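Local coordinates for multiheme cytochrome cf (Carboxydothermus ferrireducens DSM 11255, PDB 6QVM), which probably carries electrons along its chain of heme c groups to insoluble extracellular Fe(III), as an undecaheme cytochrome of the bacterial S-layer, at residues 492-497 with 546-551; 135-140 with 168-173; 221-226 with 355-360; 285-290 with 307-312. All blocks are in the same frame, centred on the assembly; numbering follows the deposited sequence.

Contact 1: 492-497 with 546-551. With HEC (heme c), chain N.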
# COMPACT_ATOMS: atom_id res chain seq x y z
N GLU A 492 -13.63 3.40 12.12
CA GLU A 492 -14.27 4.69 12.34
C GLU A 492 -13.38 5.53 13.26
O GLU A 492 -12.80 5.00 14.21
CB GLU A 492 -15.66 4.49 12.96
CG GLU A 492 -16.55 5.72 12.93
N PRO A 493 -13.22 6.83 12.97
CA PRO A 493 -12.22 7.63 13.70
C PRO A 493 -12.26 7.50 15.22
O PRO A 493 -11.21 7.28 15.84
CB PRO A 493 -12.54 9.06 13.24
CG PRO A 493 -13.06 8.88 11.86
CD PRO A 493 -13.85 7.59 11.88
N ASN A 494 -13.43 7.65 15.85
CA ASN A 494 -13.51 7.51 17.30
C ASN A 494 -13.03 6.13 17.73
O ASN A 494 -12.16 6.02 18.60
CB ASN A 494 -14.94 7.75 17.78
CG ASN A 494 -15.28 9.23 17.91
OD1 ASN A 494 -14.41 10.09 17.76
ND2 ASN A 494 -16.54 9.52 18.19
N GLU A 495 -13.55 5.08 17.11
CA GLU A 495 -13.15 3.72 17.46
C GLU A 495 -11.65 3.51 17.26
O GLU A 495 -11.04 2.69 17.96
CB GLU A 495 -13.94 2.71 16.63
N LEU A 496 -11.04 4.23 16.32
CA LEU A 496 -9.60 4.12 16.12
C LEU A 496 -8.83 4.67 17.32
O LEU A 496 -7.94 4.00 17.86
CB LEU A 496 -9.19 4.86 14.85
CG LEU A 496 -7.70 4.88 14.52
CD1 LEU A 496 -7.30 3.61 13.78
CD2 LEU A 496 -7.34 6.12 13.73
N CYS A 497 -9.17 5.88 17.76
CA CYS A 497 -8.51 6.46 18.93
C CYS A 497 -8.84 5.67 20.19
O CYS A 497 -7.95 5.40 21.01
CB CYS A 497 -8.92 7.92 19.10
SG CYS A 497 -8.93 8.88 17.57
N SER A 546 -21.11 15.82 20.42
CA SER A 546 -21.21 15.88 18.97
C SER A 546 -19.85 16.06 18.31
O SER A 546 -19.76 15.99 17.08
CB SER A 546 -22.15 17.00 18.54
OG SER A 546 -23.50 16.66 18.80
N ALA A 547 -18.80 16.31 19.09
CA ALA A 547 -17.45 16.32 18.56
C ALA A 547 -16.88 14.90 18.53
O ALA A 547 -17.28 14.03 19.30
CB ALA A 547 -16.54 17.20 19.42
N GLU A 548 -15.96 14.68 17.60
CA GLU A 548 -15.13 13.48 17.62
C GLU A 548 -13.76 13.83 18.17
O GLU A 548 -13.39 15.00 18.28
CB GLU A 548 -14.99 12.89 16.21
CG GLU A 548 -16.29 12.44 15.57
CD GLU A 548 -16.06 11.77 14.24
OE1 GLU A 548 -16.08 10.52 14.20
OE2 GLU A 548 -15.84 12.49 13.24
N CYS A 549 -13.01 12.79 18.53
CA CYS A 549 -11.62 12.98 18.94
C CYS A 549 -10.87 13.82 17.91
O CYS A 549 -10.16 14.76 18.26
CB CYS A 549 -10.92 11.64 19.13
SG CYS A 549 -11.88 10.38 19.98
N VAL A 550 -11.05 13.50 16.63
CA VAL A 550 -10.34 14.19 15.56
C VAL A 550 -10.78 15.64 15.40
O VAL A 550 -10.03 16.45 14.85
CB VAL A 550 -10.53 13.42 14.24
CG1 VAL A 550 -9.87 12.05 14.32
CG2 VAL A 550 -12.02 13.26 13.93
N THR A 551 -11.98 16.00 15.87
CA THR A 551 -12.44 17.38 15.74
C THR A 551 -11.48 18.33 16.45
O THR A 551 -11.10 19.37 15.91
CB THR A 551 -13.85 17.52 16.31
OG1 THR A 551 -14.69 16.48 15.81
CG2 THR A 551 -14.47 18.87 15.92
FE HEC N . -8.69 14.99 23.86
CHA HEC N . -6.11 15.93 25.88
CHB HEC N . -7.36 11.76 23.73
CHC HEC N . -11.43 13.90 22.19
CHD HEC N . -9.81 18.26 23.61
NA HEC N . -7.06 14.02 24.63
C1A HEC N . -6.11 14.62 25.44
C2A HEC N . -5.11 13.62 25.76
C3A HEC N . -5.45 12.48 25.17
C4A HEC N . -6.68 12.70 24.45
CMA HEC N . -4.65 11.16 25.24
CAA HEC N . -3.87 13.86 26.64
CBA HEC N . -2.87 14.57 25.76
CGA HEC N . -1.84 15.25 26.61
O1A HEC N . -1.61 16.47 26.40
O2A HEC N . -1.26 14.58 27.50
NB HEC N . -9.27 13.17 23.08
C1B HEC N . -8.62 11.95 23.22
C2B HEC N . -9.51 10.91 22.75
C3B HEC N . -10.64 11.50 22.31
C4B HEC N . -10.50 12.93 22.51
CMB HEC N . -9.14 9.40 22.72
CAB HEC N . -11.88 10.80 21.70
CBB HEC N . -12.55 9.85 22.72
NC HEC N . -10.29 15.92 23.03
C1C HEC N . -11.32 15.26 22.39
C2C HEC N . -12.30 16.24 21.97
C3C HEC N . -11.89 17.46 22.40
C4C HEC N . -10.60 17.27 23.05
CMC HEC N . -13.63 15.91 21.27
CAC HEC N . -12.59 18.83 22.19
CBC HEC N . -13.95 18.87 22.93
ND HEC N . -8.06 16.82 24.63
C1D HEC N . -8.69 18.04 24.39
C2D HEC N . -7.98 19.07 25.11
C3D HEC N . -6.82 18.35 25.82
C4D HEC N . -6.95 16.95 25.47
CMD HEC N . -8.31 20.57 25.15
CAD HEC N . -5.75 19.02 26.72
CBD HEC N . -4.38 18.81 26.08
CGD HEC N . -3.65 20.12 25.96
O1D HEC N . -3.12 20.41 24.85
O2D HEC N . -3.59 20.88 26.97
O HOH W 1 -12.03 10.65 16.37
O HOH W 2 -18.53 11.65 18.49
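Asn494 OD1 is gripped by two donors. Cys549 N gives it a hydrogen bond of 3.1 Å with an N-H...O angle of 160°, tilted only modestly from the amide plane. Water 1 donates a second bond to OD1 and accepts one from Val550 N. The other end of the amide is held too. Asn494 ND2 donates to water 2 at 2.9 Å, and that water donates to Ala547 O. Together the direct bond and the two waters fix the rotation of the amide. The side chain has CG beside its own backbone N, chi1 -81°, which brings the amide to the start of helix 549-553.

The aliphatic part of Glu548 crosses the Asn494 amide. Glu548 CB lies 3.3 Å from Asn494 OD1, and the amide and carboxylate planes are 67° apart. Next to it, Pro493 CB touches Val550 CG1 at 4.2 Å.

On the heme side two cysteines meet. Cys497 SG approaches Cys549 CB at 3.7 Å, but each sulfur is committed elsewhere. Cys549 SG is bonded to CAB of the heme of chain N at 1.8 Å, and Cys497 SG is bonded to CAB of another heme c. Leu496 and Val550 touch a third heme, while Ala547 and Thr551 touch a fourth. Cys497 and Cys549 each open a CXXCH sequence. The contact joins two heme-attachment motifs, one at the start of helix 549-553 and one in the later part of helix 493-500, an arrangement characteristic of the closely spaced c-type heme sites of multiheme cytochromes.

Contact 2: 135-140 with 168-173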
# COMPACT_ATOMS: atom_id res chain seq x y z
N PHE A 135 0.97 -19.33 -39.37
CA PHE A 135 1.07 -18.78 -38.02
C PHE A 135 2.51 -18.38 -37.70
O PHE A 135 2.74 -17.37 -37.01
CB PHE A 135 0.59 -19.80 -36.99
CG PHE A 135 -0.87 -20.11 -37.07
CD1 PHE A 135 -1.77 -19.18 -37.57
CD2 PHE A 135 -1.35 -21.33 -36.64
CE1 PHE A 135 -3.12 -19.48 -37.65
CE2 PHE A 135 -2.71 -21.63 -36.71
CZ PHE A 135 -3.59 -20.70 -37.21
N LEU A 136 3.48 -19.15 -38.19
CA LEU A 136 4.88 -18.81 -37.95
C LEU A 136 5.27 -17.51 -38.66
O LEU A 136 6.11 -16.76 -38.16
CB LEU A 136 5.78 -19.95 -38.41
CG LEU A 136 7.24 -19.84 -37.99
CD1 LEU A 136 7.35 -19.77 -36.47
CD2 LEU A 136 8.03 -21.00 -38.53
N MET A 137 4.67 -17.24 -39.82
CA MET A 137 4.96 -16.00 -40.52
C MET A 137 4.39 -14.80 -39.77
O MET A 137 5.07 -13.77 -39.63
CB MET A 137 4.39 -16.06 -41.94
CG MET A 137 4.49 -14.76 -42.69
SD MET A 137 3.36 -14.72 -44.09
CE MET A 137 1.79 -14.78 -43.23
N VAL A 138 3.16 -14.92 -39.28
CA VAL A 138 2.56 -13.87 -38.46
C VAL A 138 3.42 -13.62 -37.22
O VAL A 138 3.86 -12.49 -36.96
CB VAL A 138 1.12 -14.24 -38.06
CG1 VAL A 138 0.52 -13.16 -37.18
CG2 VAL A 138 0.27 -14.48 -39.28
N ALA A 139 3.69 -14.68 -36.47
CA ALA A 139 4.38 -14.53 -35.19
C ALA A 139 5.78 -13.97 -35.37
O ALA A 139 6.24 -13.16 -34.56
CB ALA A 139 4.42 -15.87 -34.45
N LEU A 140 6.49 -14.39 -36.42
CA LEU A 140 7.80 -13.82 -36.70
C LEU A 140 7.70 -12.49 -37.44
O LEU A 140 8.74 -11.91 -37.77
CB LEU A 140 8.67 -14.79 -37.50
CG LEU A 140 9.14 -16.04 -36.75
CD1 LEU A 140 10.37 -16.63 -37.42
CD2 LEU A 140 9.42 -15.71 -35.30
N GLN A 168 0.99 -20.71 -49.27
CA GLN A 168 1.92 -21.27 -50.25
C GLN A 168 3.32 -20.68 -50.09
O GLN A 168 4.30 -21.40 -49.91
CB GLN A 168 1.40 -21.05 -51.67
CG GLN A 168 0.36 -22.06 -52.11
CD GLN A 168 -0.03 -21.90 -53.56
OE1 GLN A 168 0.20 -20.85 -54.16
NE2 GLN A 168 -0.60 -22.95 -54.14
N LYS A 169 3.43 -19.35 -50.18
CA LYS A 169 4.74 -18.72 -50.07
C LYS A 169 5.32 -18.89 -48.68
O LYS A 169 6.54 -19.02 -48.52
CB LYS A 169 4.63 -17.24 -50.44
CG LYS A 169 3.42 -16.90 -51.28
CD LYS A 169 3.59 -15.56 -51.97
CE LYS A 169 4.54 -15.68 -53.14
NZ LYS A 169 4.99 -14.35 -53.62
N ALA A 170 4.47 -18.89 -47.65
CA ALA A 170 4.94 -19.04 -46.28
C ALA A 170 5.55 -20.41 -46.06
O ALA A 170 6.59 -20.54 -45.39
CB ALA A 170 3.80 -18.80 -45.30
N LEU A 171 4.93 -21.45 -46.62
CA LEU A 171 5.44 -22.80 -46.42
C LEU A 171 6.82 -22.98 -47.05
O LEU A 171 7.62 -23.77 -46.54
CB LEU A 171 4.44 -23.81 -47.00
CG LEU A 171 4.64 -25.31 -46.76
CD1 LEU A 171 4.86 -25.60 -45.29
CD2 LEU A 171 3.43 -26.06 -47.28
N VAL A 172 7.10 -22.27 -48.13
CA VAL A 172 8.41 -22.37 -48.77
C VAL A 172 9.44 -21.53 -48.01
O VAL A 172 10.59 -21.95 -47.83
CB VAL A 172 8.32 -21.97 -50.25
CG1 VAL A 172 9.66 -22.10 -50.92
CG2 VAL A 172 7.27 -22.81 -50.94
N TRP A 173 9.04 -20.33 -47.57
CA TRP A 173 9.91 -19.52 -46.72
C TRP A 173 10.33 -20.30 -45.48
O TRP A 173 11.51 -20.31 -45.10
CB TRP A 173 9.19 -18.23 -46.31
CG TRP A 173 9.77 -17.58 -45.09
CD1 TRP A 173 10.93 -16.87 -45.00
CD2 TRP A 173 9.20 -17.58 -43.77
NE1 TRP A 173 11.13 -16.43 -43.72
CE2 TRP A 173 10.08 -16.85 -42.94
CE3 TRP A 173 8.04 -18.13 -43.21
CZ2 TRP A 173 9.83 -16.65 -41.58
CZ3 TRP A 173 7.80 -17.93 -41.86
CH2 TRP A 173 8.69 -17.20 -41.06
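Trp173 does most of the work here, pushing the six-membered end of its indole against helix 129-139. Its CZ3 lies 3.7 Å from Met137 CA and 3.9 Å from Met137 CB. CH2 meets Leu136 O at 3.9 Å near the ring plane, and Leu140 CD1 also comes to the edge, 4.0 Å from CH2. The indole gets there because CG stands opposite the backbone N of Trp173 (chi1 160°), which carries the ring away from its own helix.

The rest is looser. Ala170 CB and Met137 SD are 4.3 Å apart, although the CA atoms of these two residues are the nearest pair across the contact. The end of the Met137 chain bends away and meets Gln143 and Val146 of helix 143-146. Leu140, just past the end of helix 129-139, is partly exposed even though its CD1 touches the indole. Gln168 and Lys169 are partly exposed too. Lys169 leads away and its NZ is hydrogen-bonded to Val149 O.

The short helical segments cross at 79°, with their axes 9.9 Å apart. Such a steep crossing limits the touching to a small patch. No hydrogen bond joins the two segments, so apolar side chains and the broad indole hold them by dispersion and burial.

Contact 3: 221-226 with 355-360; sequences TAYAGT and HGPGAL. With HEC (heme c), chain I.
Tyr223 lays one face of its ring over Pro357. Pro357 CA sits 3.9 Å from the ring centroid and 14° off the ring normal, a CH-pi contact. The proline ring slants across the phenol, and Pro357 CG comes within 3.8 Å of Tyr223 CZ. Tyr223 leaves its backbone pointing away from the other segment. With CG beside the backbone N, chi1 -74°, the ring nevertheless swings back over the proline.

Next to this pair three alanines meet. Ala222 CB packs on Ala359 CB at 3.6 Å, and Ala224 CB lies 3.8 Å from Ala359 CA. Ala359 N donates a hydrogen bond of 3.1 Å to Ala222 O, arriving 40° out of the carbonyl plane. Water 3 lies 2.8 Å from Ala222 O, to which it probably donates, and accepts from Leu360 N. Ala222 O thus meets the first turn of helix 359-362 directly and, probably, through the water.

Two residues before Pro357, His355 NE2 binds the heme iron of chain I at 1.9 Å. His480 is the second iron ligand. The His355 ring is steadied by a hydrogen bond from ND1 to Leu371 O. Glu352 takes hydrogen bonds from the backbones of Ala224, Gly225 and Gly358. The contact thus joins the loop leading into helix 226-233 to the glycine-rich turn between helices 352-355 and 359-362.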
# COMPACT_ATOMS: atom_id res chain seq x y z
N THR A 221 16.77 -2.56 -11.04
CA THR A 221 16.20 -1.23 -10.95
C THR A 221 14.96 -1.04 -11.82
O THR A 221 14.37 0.04 -11.79
CB THR A 221 17.25 -0.19 -11.35
OG1 THR A 221 17.84 -0.59 -12.59
CG2 THR A 221 18.33 -0.10 -10.28
N ALA A 222 14.55 -2.05 -12.58
CA ALA A 222 13.44 -1.91 -13.51
C ALA A 222 12.10 -2.06 -12.80
O ALA A 222 11.99 -2.75 -11.78
CB ALA A 222 13.54 -2.93 -14.65
N TYR A 223 11.08 -1.40 -13.35
CA TYR A 223 9.74 -1.42 -12.80
C TYR A 223 8.82 -2.30 -13.65
O TYR A 223 9.00 -2.42 -14.86
CB TYR A 223 9.17 0.00 -12.70
CG TYR A 223 9.77 0.80 -11.57
CD1 TYR A 223 11.03 1.39 -11.70
CD2 TYR A 223 9.10 0.97 -10.37
CE1 TYR A 223 11.60 2.12 -10.67
CE2 TYR A 223 9.65 1.70 -9.33
CZ TYR A 223 10.90 2.27 -9.49
OH TYR A 223 11.45 3.00 -8.46
N ALA A 224 7.83 -2.91 -12.99
CA ALA A 224 6.93 -3.85 -13.64
C ALA A 224 5.56 -3.27 -13.96
O ALA A 224 4.93 -3.70 -14.93
CB ALA A 224 6.75 -5.10 -12.77
N GLY A 225 5.09 -2.31 -13.17
CA GLY A 225 3.76 -1.77 -13.35
C GLY A 225 2.76 -2.43 -12.41
O GLY A 225 2.83 -3.63 -12.16
N THR A 226 1.82 -1.63 -11.88
CA THR A 226 0.86 -2.14 -10.91
C THR A 226 0.09 -3.34 -11.45
O THR A 226 -0.16 -4.31 -10.72
CB THR A 226 -0.10 -1.01 -10.51
OG1 THR A 226 0.58 -0.10 -9.64
CG2 THR A 226 -1.35 -1.57 -9.82
N HIS A 355 6.93 -0.32 -2.66
CA HIS A 355 7.64 -1.60 -2.65
C HIS A 355 8.90 -1.57 -3.49
O HIS A 355 9.60 -2.59 -3.57
CB HIS A 355 6.71 -2.72 -3.13
CG HIS A 355 5.55 -2.97 -2.22
ND1 HIS A 355 5.65 -3.69 -1.05
CD2 HIS A 355 4.25 -2.58 -2.31
CE1 HIS A 355 4.47 -3.74 -0.46
NE2 HIS A 355 3.61 -3.07 -1.20
N GLY A 356 9.21 -0.44 -4.13
CA GLY A 356 10.42 -0.29 -4.89
C GLY A 356 10.35 -0.96 -6.25
O GLY A 356 9.34 -1.57 -6.61
N PRO A 357 11.43 -0.88 -7.02
CA PRO A 357 11.46 -1.53 -8.34
C PRO A 357 11.17 -3.01 -8.22
O PRO A 357 11.81 -3.73 -7.45
CB PRO A 357 12.89 -1.27 -8.82
CG PRO A 357 13.38 -0.11 -7.99
CD PRO A 357 12.73 -0.29 -6.66
N GLY A 358 10.20 -3.49 -8.99
CA GLY A 358 9.72 -4.85 -8.80
C GLY A 358 9.73 -5.73 -10.03
O GLY A 358 9.16 -6.83 -9.99
N ALA A 359 10.37 -5.29 -11.11
CA ALA A 359 10.37 -6.08 -12.34
C ALA A 359 11.08 -7.41 -12.13
O ALA A 359 10.59 -8.46 -12.55
CB ALA A 359 11.02 -5.29 -13.48
N LEU A 360 12.25 -7.38 -11.49
CA LEU A 360 12.97 -8.62 -11.21
C LEU A 360 12.17 -9.52 -10.29
O LEU A 360 12.15 -10.75 -10.47
CB LEU A 360 14.34 -8.31 -10.61
CG LEU A 360 15.23 -9.50 -10.24
CD1 LEU A 360 15.46 -10.41 -11.44
CD2 LEU A 360 16.57 -9.02 -9.69
FE HEC I . 1.86 -3.18 -0.36
CHA HEC I . 2.47 -5.08 2.43
CHB HEC I . 1.56 -6.09 -2.21
CHC HEC I . 0.90 -1.34 -3.08
CHD HEC I . 2.81 -0.31 1.26
NA HEC I . 1.99 -5.21 0.02
C1A HEC I . 2.28 -5.78 1.25
C2A HEC I . 2.35 -7.22 1.09
C3A HEC I . 2.11 -7.49 -0.20
C4A HEC I . 1.88 -6.23 -0.89
CMA HEC I . 2.09 -8.87 -0.88
CAA HEC I . 2.69 -8.20 2.25
CBA HEC I . 1.62 -9.27 2.55
CGA HEC I . 0.21 -8.75 2.42
O1A HEC I . -0.12 -7.73 3.08
O2A HEC I . -0.58 -9.38 1.66
NB HEC I . 1.36 -3.62 -2.30
C1B HEC I . 1.19 -4.90 -2.82
C2B HEC I . 0.57 -4.78 -4.12
C3B HEC I . 0.40 -3.46 -4.38
C4B HEC I . 0.88 -2.71 -3.22
CMB HEC I . 0.27 -5.99 -5.03
CAB HEC I . -0.20 -2.81 -5.65
CBB HEC I . -1.61 -3.36 -5.97
NC HEC I . 1.91 -1.20 -0.84
C1C HEC I . 1.41 -0.64 -2.00
C2C HEC I . 1.56 0.80 -1.92
C3C HEC I . 1.96 1.10 -0.66
C4C HEC I . 2.28 -0.16 0.00
CMC HEC I . 0.96 1.77 -2.97
CAC HEC I . 2.24 2.50 -0.05
CBC HEC I . 1.05 3.49 -0.13
ND HEC I . 2.56 -2.76 1.54
C1D HEC I . 2.84 -1.48 2.00
C2D HEC I . 3.18 -1.56 3.40
C3D HEC I . 3.08 -3.04 3.76
C4D HEC I . 2.68 -3.72 2.55
CMD HEC I . 3.57 -0.39 4.32
CAD HEC I . 3.32 -3.67 5.15
CBD HEC I . 1.92 -3.88 5.72
CGD HEC I . 1.94 -3.88 7.23
O1D HEC I . 0.90 -3.47 7.83
O2D HEC I . 2.97 -4.29 7.83
O HOH W 3 13.52 -4.83 -10.67

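Contact 4: 285-290 with 307-312; sequences KDYKYM and TQNWLV. With HEC (heme c), chain H.
The Tyr287 ring carries Leu311 on one face: CD2 stands 3.7 Å from the ring centroid, over its centre, in a CH-pi contact. At the ring edge Tyr287 CD1 meets Trp310 CE3 at 3.9 Å, a meeting that is also edgewise for the indole. Tyr289 comes to the side of the five-membered ring, with its CZ 3.7 Å from Trp310 CB, and its side chain crosses that of Trp310 at about a right angle. The phenol end of Tyr289 also adjoins a methyl group of the heme of chain H.

The backbones are bridged once, at Lys288 and Asn309. Trp310 N donates to Tyr287 O at 2.6 Å, and Tyr289 N donates to Gln308 O at 3.2 Å. Asn309 caps the helix start: its CG lies opposite the backbone N, chi1 -174°, and OD1 accepts from Val312 N at 3.1 Å. Outside the segments, Tyr287 OH bonds Glu342, and N-acetylgalactosamine groups touch Lys288 and Val312. The contact sets the start of helix 310-313 on the turn between strands 279-284 and 292-295, with strand 270-275 beside Trp310 and strand 339-342 beside Leu311.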
# COMPACT_ATOMS: atom_id res chain seq x y z
N LYS A 285 0.64 20.73 -22.84
CA LYS A 285 1.69 20.08 -23.60
C LYS A 285 3.09 20.54 -23.18
O LYS A 285 4.05 19.80 -23.39
CB LYS A 285 1.48 20.31 -25.10
CG LYS A 285 0.22 19.68 -25.65
CD LYS A 285 0.54 18.73 -26.79
CE LYS A 285 -0.64 17.80 -27.08
NZ LYS A 285 -0.80 16.78 -26.01
N ASP A 286 3.20 21.73 -22.60
CA ASP A 286 4.45 22.23 -22.05
C ASP A 286 4.61 21.93 -20.57
O ASP A 286 5.53 22.46 -19.94
CB ASP A 286 4.56 23.74 -22.29
CG ASP A 286 3.48 24.53 -21.57
OD1 ASP A 286 2.46 23.92 -21.19
OD2 ASP A 286 3.66 25.75 -21.39
N TYR A 287 3.71 21.13 -20.00
CA TYR A 287 3.72 20.66 -18.61
C TYR A 287 3.39 21.75 -17.60
O TYR A 287 3.64 21.55 -16.39
CB TYR A 287 5.05 20.00 -18.24
CG TYR A 287 5.32 18.76 -19.04
CD1 TYR A 287 4.80 17.53 -18.66
CD2 TYR A 287 6.09 18.82 -20.19
CE1 TYR A 287 5.05 16.39 -19.39
CE2 TYR A 287 6.35 17.69 -20.94
CZ TYR A 287 5.82 16.48 -20.53
OH TYR A 287 6.06 15.34 -21.26
N LYS A 288 2.84 22.87 -18.03
CA LYS A 288 2.39 23.90 -17.10
C LYS A 288 0.90 23.78 -16.88
O LYS A 288 0.16 23.34 -17.76
CB LYS A 288 2.72 25.30 -17.62
CG LYS A 288 4.20 25.53 -17.87
CD LYS A 288 4.58 27.00 -17.78
CE LYS A 288 6.04 27.18 -18.18
NZ LYS A 288 6.61 28.45 -17.63
N TYR A 289 0.45 24.17 -15.69
CA TYR A 289 -0.96 24.09 -15.38
C TYR A 289 -1.75 25.07 -16.24
O TYR A 289 -1.22 26.05 -16.77
CB TYR A 289 -1.19 24.35 -13.89
CG TYR A 289 -0.72 23.21 -13.02
CD1 TYR A 289 -1.43 22.02 -12.96
CD2 TYR A 289 0.44 23.32 -12.26
CE1 TYR A 289 -1.01 20.98 -12.17
CE2 TYR A 289 0.87 22.28 -11.47
CZ TYR A 289 0.14 21.12 -11.43
OH TYR A 289 0.56 20.07 -10.65
N MET A 290 -3.03 24.78 -16.38
CA MET A 290 -3.94 25.47 -17.29
C MET A 290 -4.83 26.44 -16.53
O MET A 290 -4.98 26.34 -15.31
CB MET A 290 -4.78 24.44 -18.05
CG MET A 290 -3.96 23.35 -18.71
SD MET A 290 -3.80 23.58 -20.49
CE MET A 290 -4.00 21.89 -21.02
N THR A 307 0.32 27.97 -12.06
CA THR A 307 1.12 28.18 -13.25
C THR A 307 2.44 27.42 -13.23
O THR A 307 3.23 27.57 -14.16
CB THR A 307 1.40 29.67 -13.47
OG1 THR A 307 2.00 30.23 -12.29
CG2 THR A 307 0.12 30.43 -13.82
N GLN A 308 2.68 26.61 -12.20
CA GLN A 308 3.93 25.88 -12.10
C GLN A 308 4.08 24.88 -13.24
O GLN A 308 3.12 24.51 -13.92
CB GLN A 308 4.03 25.13 -10.76
CG GLN A 308 3.86 26.00 -9.52
CD GLN A 308 2.42 26.14 -9.09
OE1 GLN A 308 1.51 26.19 -9.93
NE2 GLN A 308 2.19 26.19 -7.79
N ASN A 309 5.32 24.44 -13.46
CA ASN A 309 5.60 23.30 -14.31
C ASN A 309 5.37 22.04 -13.48
O ASN A 309 6.09 21.79 -12.50
CB ASN A 309 7.03 23.36 -14.85
CG ASN A 309 7.33 22.26 -15.86
OD1 ASN A 309 6.94 21.10 -15.68
ND2 ASN A 309 8.03 22.62 -16.93
N TRP A 310 4.36 21.26 -13.86
CA TRP A 310 3.99 20.09 -13.08
C TRP A 310 5.10 19.05 -13.08
O TRP A 310 5.40 18.44 -12.05
CB TRP A 310 2.69 19.48 -13.61
CG TRP A 310 2.45 18.07 -13.15
CD1 TRP A 310 1.91 17.68 -11.96
CD2 TRP A 310 2.75 16.87 -13.87
NE1 TRP A 310 1.85 16.31 -11.90
CE2 TRP A 310 2.36 15.79 -13.06
CE3 TRP A 310 3.31 16.61 -15.13
CZ2 TRP A 310 2.52 14.46 -13.47
CZ3 TRP A 310 3.46 15.30 -15.53
CH2 TRP A 310 3.07 14.24 -14.70
N LEU A 311 5.73 18.85 -14.24
CA LEU A 311 6.77 17.83 -14.34
C LEU A 311 7.98 18.17 -13.47
O LEU A 311 8.56 17.28 -12.83
CB LEU A 311 7.19 17.66 -15.80
CG LEU A 311 8.09 16.49 -16.17
CD1 LEU A 311 7.44 15.17 -15.81
CD2 LEU A 311 8.42 16.53 -17.65
N VAL A 312 8.35 19.45 -13.42
CA VAL A 312 9.54 19.86 -12.68
C VAL A 312 9.22 19.97 -11.19
O VAL A 312 10.06 19.66 -10.33
CB VAL A 312 10.10 21.16 -13.27
CG1 VAL A 312 11.20 21.73 -12.37
CG2 VAL A 312 10.61 20.92 -14.67
FE HEC H . 0.54 17.42 -4.25
CHA HEC H . -2.34 16.20 -2.77
CHB HEC H . -1.40 19.29 -6.39
CHC HEC H . 3.39 18.85 -5.58
CHD HEC H . 2.48 15.26 -2.45
NA HEC H . -1.49 17.69 -4.53
C1A HEC H . -2.50 17.06 -3.83
C2A HEC H . -3.77 17.50 -4.38
C3A HEC H . -3.52 18.35 -5.38
C4A HEC H . -2.08 18.49 -5.49
CMA HEC H . -4.58 19.05 -6.25
CAA HEC H . -5.16 17.05 -3.88
CBA HEC H . -5.53 17.96 -2.70
CGA HEC H . -6.92 17.67 -2.21
O1A HEC H . -7.22 16.50 -1.83
O2A HEC H . -7.74 18.63 -2.18
NB HEC H . 0.93 18.78 -5.73
C1B HEC H . -0.03 19.50 -6.41
C2B HEC H . 0.64 20.52 -7.18
C3B HEC H . 1.97 20.41 -6.96
C4B HEC H . 2.17 19.30 -6.05
CMB HEC H . -0.09 21.53 -8.09
CAB HEC H . 3.11 21.26 -7.56
CBB HEC H . 2.98 22.75 -7.17
NC HEC H . 2.55 17.09 -4.07
C1C HEC H . 3.56 17.81 -4.68
C2C HEC H . 4.83 17.32 -4.19
C3C HEC H . 4.59 16.32 -3.32
C4C HEC H . 3.14 16.16 -3.24
CMC HEC H . 6.21 17.85 -4.64
CAC HEC H . 5.61 15.45 -2.54
CBC HEC H . 6.41 16.31 -1.55
ND HEC H . 0.12 15.94 -2.86
C1D HEC H . 1.12 15.22 -2.20
C2D HEC H . 0.49 14.40 -1.20
C3D HEC H . -1.01 14.69 -1.29
C4D HEC H . -1.15 15.66 -2.35
CMD HEC H . 1.26 13.44 -0.26
CAD HEC H . -2.17 14.09 -0.45
CBD HEC H . -1.92 14.32 1.04
CGD HEC H . -2.23 15.75 1.41
O1D HEC H . -2.90 16.43 0.60
O2D HEC H . -1.82 16.21 2.50

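Three of the four contacts touch heme c; contact 2 alone is an apolar helix crossing away from the hemes described here. It lies far out, its centre about 47 Å from that of the chain, and about 69 Å from the centre of contact 1, which lies on the opposite side of the chain's centre. Contact 3 is the most central, about 14 Å out, and holds an iron-ligating histidine. Its segments enclose contact 4 in sequence, and the nearest atoms of the two are about 15 Å apart. Contact 4 adjoins heme and glycan, whereas contact 1 binds two hemes through cysteines. Contacts 1 and 3 are about 20 Å apart at their nearest atoms.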